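Local coordinates for protein putative ferredoxin (Rhodopseudomonas palustris, PDB 4ID8) that binds a three-iron, four-sulfur cluster and probably serves as an electron-transfer ferredoxin associated with the cytochrome P450 CYP194A4, at residues A[17-28]-A[51-61]. Sequence-based numbering, arbitrary orientation.
With F3S (Fe3-s4 cluster), chain B.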
ATOM      1  N   HIS A  17      -4.670   2.920  -9.558  1.00 21.02           N
ATOM      2  CA  HIS A  17      -4.771   1.566 -10.137  1.00 20.31           C
ATOM      3  C   HIS A  17      -5.532   0.584  -9.269  1.00 20.95           C
ATOM      4  O   HIS A  17      -6.223  -0.278  -9.796  1.00 21.88           O
ATOM      5  CB  HIS A  17      -3.391   1.037 -10.461  1.00 20.97           C
ATOM      6  CG  HIS A  17      -2.744   1.780 -11.587  1.00 21.59           C
ATOM      7  ND1 HIS A  17      -1.964   2.895 -11.385  1.00 24.12           N
ATOM      8  CD2 HIS A  17      -2.818   1.609 -12.924  1.00 21.47           C
ATOM      9  CE1 HIS A  17      -1.538   3.352 -12.549  1.00 24.08           C
ATOM     10  NE2 HIS A  17      -2.067   2.607 -13.501  1.00 24.26           N
ATOM     11  N   ALA A  18      -5.420   0.751  -7.955  1.00 21.27           N
ATOM     12  CA  ALA A  18      -6.032  -0.084  -6.947  1.00 22.08           C
ATOM     13  C   ALA A  18      -5.478  -1.527  -6.857  1.00 22.16           C
ATOM     14  O   ALA A  18      -6.136  -2.400  -6.271  1.00 21.31           O
ATOM     15  CB  ALA A  18      -7.615  -0.067  -7.044  1.00 22.54           C
ATOM     16  N   ARG A  19      -4.272  -1.762  -7.396  1.00 22.21           N
ATOM     17  CA  ARG A  19      -3.670  -3.090  -7.327  1.00 23.07           C
ATOM     18  C   ARG A  19      -3.315  -3.411  -5.884  1.00 23.66           C
ATOM     19  O   ARG A  19      -3.503  -4.553  -5.431  1.00 23.58           O
ATOM     20  CB  ARG A  19      -2.412  -3.183  -8.213  1.00 24.29           C
ATOM     21  CG  ARG A  19      -2.641  -2.876  -9.731  1.00 23.89           C
ATOM     22  CD  ARG A  19      -1.514  -3.402 -10.673  1.00 26.99           C
ATOM     23  NE  ARG A  19      -1.667  -4.838 -10.978  1.00 32.31           N
ATOM     24  CZ  ARG A  19      -2.608  -5.382 -11.770  1.00 32.16           C
ATOM     25  NH1 ARG A  19      -3.518  -4.623 -12.380  1.00 31.15           N
ATOM     26  NH2 ARG A  19      -2.656  -6.707 -11.931  1.00 32.43           N
ATOM     27  N   CYS A  20      -2.790  -2.394  -5.186  1.00 22.93           N
ATOM     28  CA  CYS A  20      -2.447  -2.467  -3.773  1.00 22.86           C
ATOM     29  C   CYS A  20      -3.640  -2.952  -2.939  1.00 23.93           C
ATOM     30  O   CYS A  20      -3.502  -3.807  -2.041  1.00 23.05           O
ATOM     31  CB  CYS A  20      -1.995  -1.085  -3.258  1.00 22.65           C
ATOM     32  SG  CYS A  20      -3.189   0.288  -3.536  1.00 20.21           S
ATOM     33  N   LYS A  21      -4.802  -2.376  -3.234  1.00 24.62           N
ATOM     34  CA  LYS A  21      -6.015  -2.733  -2.561  1.00 25.31           C
ATOM     35  C   LYS A  21      -6.546  -4.108  -2.962  1.00 26.47           C
ATOM     36  O   LYS A  21      -7.059  -4.834  -2.104  1.00 26.90           O
ATOM     37  CB  LYS A  21      -7.056  -1.615  -2.723  1.00 25.40           C
ATOM     38  CG  LYS A  21      -8.452  -1.926  -2.099  1.00 25.44           C
ATOM     39  CD  LYS A  21      -8.524  -1.527  -0.667  1.00 22.38           C
ATOM     40  CE  LYS A  21      -9.542  -2.357   0.044  1.00 21.56           C
ATOM     41  NZ  LYS A  21      -9.127  -2.088   1.422  1.00 23.10           N
ATOM     42  N   ALA A  22      -6.440  -4.498  -4.230  1.00 27.20           N
ATOM     43  CA  ALA A  22      -6.805  -5.883  -4.575  1.00 28.66           C
ATOM     44  C   ALA A  22      -5.896  -6.928  -3.958  1.00 29.26           C
ATOM     45  O   ALA A  22      -6.371  -7.981  -3.694  1.00 30.74           O
ATOM     46  CB  ALA A  22      -6.884  -6.114  -6.093  1.00 28.95           C
ATOM     47  N   LEU A  23      -4.608  -6.650  -3.769  1.00 29.65           N
ATOM     48  CA  LEU A  23      -3.627  -7.615  -3.170  1.00 30.53           C
ATOM     49  C   LEU A  23      -3.601  -7.696  -1.649  1.00 29.94           C
ATOM     50  O   LEU A  23      -3.373  -8.746  -1.080  1.00 30.21           O
ATOM     51  CB  LEU A  23      -2.182  -7.364  -3.648  1.00 30.14           C
ATOM     52  CG  LEU A  23      -1.991  -7.447  -5.170  1.00 34.01           C
ATOM     53  CD1 LEU A  23      -0.647  -6.955  -5.604  1.00 35.22           C
ATOM     54  CD2 LEU A  23      -2.298  -8.862  -5.764  1.00 34.31           C
ATOM     55  N   ALA A  24      -3.801  -6.563  -1.006  1.00 29.15           N
ATOM     56  CA  ALA A  24      -3.619  -6.478   0.408  1.00 28.10           C
ATOM     57  C   ALA A  24      -4.671  -5.510   0.917  1.00 27.39           C
ATOM     58  O   ALA A  24      -4.315  -4.405   1.312  1.00 27.17           O
ATOM     59  CB  ALA A  24      -2.221  -5.994   0.718  1.00 27.94           C
ATOM     60  N   PRO A  25      -5.964  -5.936   0.887  1.00 26.47           N
ATOM     61  CA  PRO A  25      -7.114  -5.157   1.316  1.00 26.04           C
ATOM     62  C   PRO A  25      -6.929  -4.714   2.749  1.00 26.02           C
ATOM     63  O   PRO A  25      -7.392  -3.649   3.154  1.00 25.31           O
ATOM     64  CB  PRO A  25      -8.289  -6.155   1.226  1.00 25.86           C
ATOM     65  CG  PRO A  25      -7.790  -7.347   0.536  1.00 25.98           C
ATOM     66  CD  PRO A  25      -6.333  -7.312   0.476  1.00 25.90           C
ATOM     67  N   GLU A  26      -6.202  -5.536   3.490  1.00 26.49           N
ATOM     68  CA  GLU A  26      -5.936  -5.366   4.909  1.00 26.53           C
ATOM     69  C   GLU A  26      -4.994  -4.212   5.168  1.00 25.47           C
ATOM     70  O   GLU A  26      -4.958  -3.695   6.261  1.00 26.71           O
ATOM     71  CB  GLU A  26      -5.343  -6.667   5.509  1.00 27.05           C
ATOM     72  CG  GLU A  26      -6.105  -7.980   5.182  1.00 30.31           C
ATOM     73  CD  GLU A  26      -5.567  -8.749   3.929  1.00 36.11           C
ATOM     74  OE1 GLU A  26      -4.757  -8.205   3.133  1.00 32.18           O
ATOM     75  OE2 GLU A  26      -5.967  -9.931   3.742  1.00 39.13           O
ATOM     76  N   LEU A  27      -4.248  -3.780   4.169  1.00 23.60           N
ATOM     77  CA  LEU A  27      -3.206  -2.829   4.403  1.00 21.41           C
ATOM     78  C   LEU A  27      -3.450  -1.432   3.815  1.00 21.40           C
ATOM     79  O   LEU A  27      -2.829  -0.475   4.265  1.00 21.72           O
ATOM     80  CB  LEU A  27      -1.887  -3.431   3.857  1.00 22.05           C
ATOM     81  CG  LEU A  27      -1.206  -4.592   4.597  1.00 21.70           C
ATOM     82  CD1 LEU A  27      -0.065  -5.120   3.801  1.00 21.01           C
ATOM     83  CD2 LEU A  27      -0.702  -4.121   5.984  1.00 21.24           C
ATOM     84  N   PHE A  28      -4.291  -1.338   2.779  1.00 20.62           N
ATOM     85  CA  PHE A  28      -4.649  -0.080   2.092  1.00 20.54           C
ATOM     86  C   PHE A  28      -6.153   0.185   2.150  1.00 20.28           C
ATOM     87  O   PHE A  28      -6.933  -0.744   2.202  1.00 19.47           O
ATOM     88  CB  PHE A  28      -4.171  -0.130   0.654  1.00 19.25           C
ATOM     89  CG  PHE A  28      -2.695  -0.498   0.534  1.00 19.53           C
ATOM     90  CD1 PHE A  28      -1.722   0.489   0.482  1.00 18.78           C
ATOM     91  CD2 PHE A  28      -2.287  -1.831   0.488  1.00 16.40           C
ATOM     92  CE1 PHE A  28      -0.376   0.146   0.402  1.00 19.02           C
ATOM     93  CE2 PHE A  28      -0.958  -2.162   0.432  1.00 16.54           C
ATOM     94  CZ  PHE A  28       0.001  -1.178   0.374  1.00 15.84           C
ATOM     95  N   LYS A  51       2.561  -9.873   1.408  1.00 25.96           N
ATOM     96  CA  LYS A  51       1.618  -9.112   0.604  1.00 25.54           C
ATOM     97  C   LYS A  51       1.970  -7.652   0.501  1.00 24.50           C
ATOM     98  O   LYS A  51       1.627  -6.975  -0.426  1.00 26.15           O
ATOM     99  CB  LYS A  51       0.267  -9.230   1.245  1.00 25.39           C
ATOM    100  CG  LYS A  51      -0.287 -10.577   1.053  1.00 27.87           C
ATOM    101  CD  LYS A  51      -1.490 -10.784   1.936  1.00 35.79           C
ATOM    102  CE  LYS A  51      -2.013 -12.247   1.850  1.00 39.47           C
ATOM    103  NZ  LYS A  51      -1.723 -12.830   0.484  1.00 41.81           N
ATOM    104  N   ALA A  52       2.602  -7.148   1.531  1.00 23.73           N
ATOM    105  CA  ALA A  52       3.190  -5.862   1.532  1.00 22.87           C
ATOM    106  C   ALA A  52       4.206  -5.664   0.397  1.00 22.87           C
ATOM    107  O   ALA A  52       4.011  -4.822  -0.462  1.00 22.57           O
ATOM    108  CB  ALA A  52       3.827  -5.622   2.904  1.00 23.52           C
ATOM    109  N   TRP A  53       5.279  -6.435   0.408  1.00 22.42           N
ATOM    110  CA  TRP A  53       6.290  -6.367  -0.648  1.00 23.97           C
ATOM    111  C   TRP A  53       5.723  -6.585  -2.053  1.00 24.75           C
ATOM    112  O   TRP A  53       6.241  -6.039  -3.019  1.00 25.83           O
ATOM    113  CB  TRP A  53       7.424  -7.358  -0.397  1.00 22.95           C
ATOM    114  CG  TRP A  53       8.283  -7.009   0.769  1.00 23.32           C
ATOM    115  CD1 TRP A  53       8.379  -7.708   1.914  1.00 20.89           C
ATOM    116  CD2 TRP A  53       9.161  -5.875   0.903  1.00 23.90           C
ATOM    117  NE1 TRP A  53       9.257  -7.101   2.768  1.00 23.17           N
ATOM    118  CE2 TRP A  53       9.749  -5.964   2.185  1.00 25.88           C
ATOM    119  CE3 TRP A  53       9.495  -4.793   0.076  1.00 26.12           C
ATOM    120  CZ2 TRP A  53      10.677  -5.010   2.677  1.00 23.92           C
ATOM    121  CZ3 TRP A  53      10.433  -3.829   0.564  1.00 27.70           C
ATOM    122  CH2 TRP A  53      10.989  -3.954   1.860  1.00 27.47           C
ATOM    123  N   LEU A  54       4.670  -7.380  -2.161  1.00 26.19           N
ATOM    124  CA  LEU A  54       3.976  -7.583  -3.444  1.00 27.81           C
ATOM    125  C   LEU A  54       3.221  -6.366  -3.915  1.00 27.14           C
ATOM    126  O   LEU A  54       3.346  -6.013  -5.075  1.00 27.39           O
ATOM    127  CB  LEU A  54       3.015  -8.766  -3.402  1.00 27.79           C
ATOM    128  CG  LEU A  54       3.861  -9.959  -3.065  1.00 32.74           C
ATOM    129  CD1 LEU A  54       2.969 -11.185  -2.691  1.00 39.94           C
ATOM    130  CD2 LEU A  54       4.919 -10.269  -4.173  1.00 34.59           C
ATOM    131  N   ALA A  55       2.429  -5.769  -3.016  1.00 25.94           N
ATOM    132  CA  ALA A  55       1.720  -4.551  -3.327  1.00 24.88           C
ATOM    133  C   ALA A  55       2.725  -3.515  -3.823  1.00 25.04           C
ATOM    134  O   ALA A  55       2.558  -2.902  -4.898  1.00 24.30           O
ATOM    135  CB  ALA A  55       0.911  -4.063  -2.128  1.00 23.84           C
ATOM    136  N   LYS A  56       3.826  -3.363  -3.101  1.00 25.55           N
ATOM    137  CA  LYS A  56       4.849  -2.391  -3.527  1.00 25.33           C
ATOM    138  C   LYS A  56       5.435  -2.749  -4.891  1.00 26.12           C
ATOM    139  O   LYS A  56       5.631  -1.874  -5.702  1.00 24.70           O
ATOM    140  CB  LYS A  56       5.928  -2.269  -2.474  1.00 25.79           C
ATOM    141  CG  LYS A  56       7.141  -1.443  -2.820  1.00 27.25           C
ATOM    142  CD  LYS A  56       8.134  -1.527  -1.678  1.00 28.88           C
ATOM    143  CE  LYS A  56       9.463  -1.023  -2.124  1.00 32.82           C
ATOM    144  NZ  LYS A  56       9.333   0.337  -2.727  1.00 36.77           N
ATOM    145  N   SER A  57       5.682  -4.038  -5.154  1.00 27.69           N
ATOM    146  CA  SER A  57       6.309  -4.423  -6.409  1.00 29.13           C
ATOM    147  C   SER A  57       5.354  -4.151  -7.569  1.00 29.78           C
ATOM    148  O   SER A  57       5.756  -3.649  -8.636  1.00 29.61           O
ATOM    149  CB  SER A  57       6.648  -5.892  -6.381  1.00 29.18           C
ATOM    150  OG  SER A  57       7.326  -6.251  -7.582  1.00 31.96           O
ATOM    151  N   ASN A  58       4.081  -4.477  -7.311  1.00 30.19           N
ATOM    152  CA  ASN A  58       2.969  -4.343  -8.256  1.00 30.41           C
ATOM    153  C   ASN A  58       2.402  -2.952  -8.624  1.00 29.14           C
ATOM    154  O   ASN A  58       1.792  -2.811  -9.689  1.00 29.04           O
ATOM    155  CB  ASN A  58       1.844  -5.255  -7.815  1.00 30.59           C
ATOM    156  CG  ASN A  58       1.750  -6.441  -8.692  1.00 34.48           C
ATOM    157  OD1 ASN A  58       2.773  -7.060  -8.996  1.00 40.44           O
ATOM    158  ND2 ASN A  58       0.552  -6.722  -9.201  1.00 36.73           N
ATOM    159  N   CYS A  59       2.613  -1.945  -7.781  1.00 28.55           N
ATOM    160  CA  CYS A  59       2.144  -0.609  -8.118  1.00 27.86           C
ATOM    161  C   CYS A  59       2.831  -0.089  -9.396  1.00 28.59           C
ATOM    162  O   CYS A  59       4.037   0.126  -9.397  1.00 27.80           O
ATOM    163  CB  CYS A  59       2.341   0.407  -6.996  1.00 26.96           C
ATOM    164  SG  CYS A  59       1.627   2.096  -7.467  1.00 23.85           S
ATOM    165  N   PRO A  60       2.037   0.194 -10.462  1.00 29.39           N
ATOM    166  CA  PRO A  60       2.603   0.738 -11.720  1.00 29.35           C
ATOM    167  C   PRO A  60       3.293   2.082 -11.590  1.00 28.94           C
ATOM    168  O   PRO A  60       4.115   2.400 -12.426  1.00 29.17           O
ATOM    169  CB  PRO A  60       1.362   0.834 -12.652  1.00 30.00           C
ATOM    170  CG  PRO A  60       0.350  -0.144 -12.029  1.00 29.67           C
ATOM    171  CD  PRO A  60       0.566   0.065 -10.556  1.00 28.41           C
ATOM    172  N   GLU A  61       2.980   2.844 -10.539  1.00 28.90           N
ATOM    173  CA  GLU A  61       3.432   4.225 -10.380  1.00 29.30           C
ATOM    174  C   GLU A  61       4.601   4.384  -9.404  1.00 30.55           C
ATOM    175  O   GLU A  61       5.136   5.523  -9.191  1.00 30.80           O
ATOM    176  CB  GLU A  61       2.272   5.086  -9.931  1.00 28.03           C
ATOM    177  CG  GLU A  61       1.034   5.042 -10.836  1.00 30.57           C
ATOM    178  CD  GLU A  61       1.290   5.431 -12.335  1.00 33.35           C
ATOM    179  OE1 GLU A  61       0.526   4.971 -13.238  1.00 32.55           O
ATOM    180  OE2 GLU A  61       2.258   6.184 -12.616  1.00 34.53           O
TER
HETATM  181 FE1  F3S B 101      -2.242   3.916  -6.166  1.00 23.42          FE
HETATM  182 FE3  F3S B 101      -2.359   1.534  -5.219  1.00 21.93          FE
HETATM  183 FE4  F3S B 101      -0.456   2.173  -6.794  1.00 25.64          FE
HETATM  184  S1  F3S B 101      -4.092   2.728  -5.907  1.00 22.70           S
HETATM  185  S2  F3S B 101      -1.385   3.700  -8.201  1.00 29.50           S
HETATM  186  S3  F3S B 101      -0.812   2.960  -4.812  1.00 24.69           S
HETATM  187  S4  F3S B 101      -1.618   0.301  -6.933  1.00 26.67           S
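His17 occupies the position of the second cysteine of a four-iron ferredoxin motif, between Cys14 and Cys20, and Pro60 covers one face of its ring: Pro60 CG lies 3.7 Å from the His17 ring centroid, close to the normal, a CH-pi contact. The ring edge is turned to cluster sulfur S2, and none of its atoms reaches an iron. His17 CB, 4.0 Å from S4, flanks the corner where a cubane would carry its fourth iron. Glu61 CG lies 3.8 Å from S2 and also beside the His17 ring, and the Glu61 side chain touches Gln15; its backbone N-H donates a hydrogen bond to Cys59 SG (N-H...S angle 155°), whereas the short approach of its carboxylate to the imidazole is doubtful. An alanine in place of Glu61 would probably leave S2, the His17 ring and Gln15 without that packing. The arrangement is the single-cluster ferredoxin fold, in which Cys14 and Cys20 come from one part of the chain and Cys59 from just past the C-terminal end of helix 49-58. Cys20 SG sits between its backbone N and carbonyl carbon (chi1 55°), which directs it to FE3, while Cys59 SG binds FE4 at 2.2 Å. Helices 19-23 and 51-58 run nearly antiparallel, at 155°, their axes 8.8 Å apart, a separation that the small Ala55 permits, its CB 4.1 Å from Cys20 CA. Phe28 CE2 comes obliquely within 3.7 Å of Ala55 CB; Cys20 CB rests over the centre of the Phe28 ring, which also touches Ile7, Val9 and Ile64. Leu23 lies across Asn58 at about a right angle, its CD1 3.7 Å from Asn58 CB, whereas the buried Leu27 packs its CD1 on Ala52 CB.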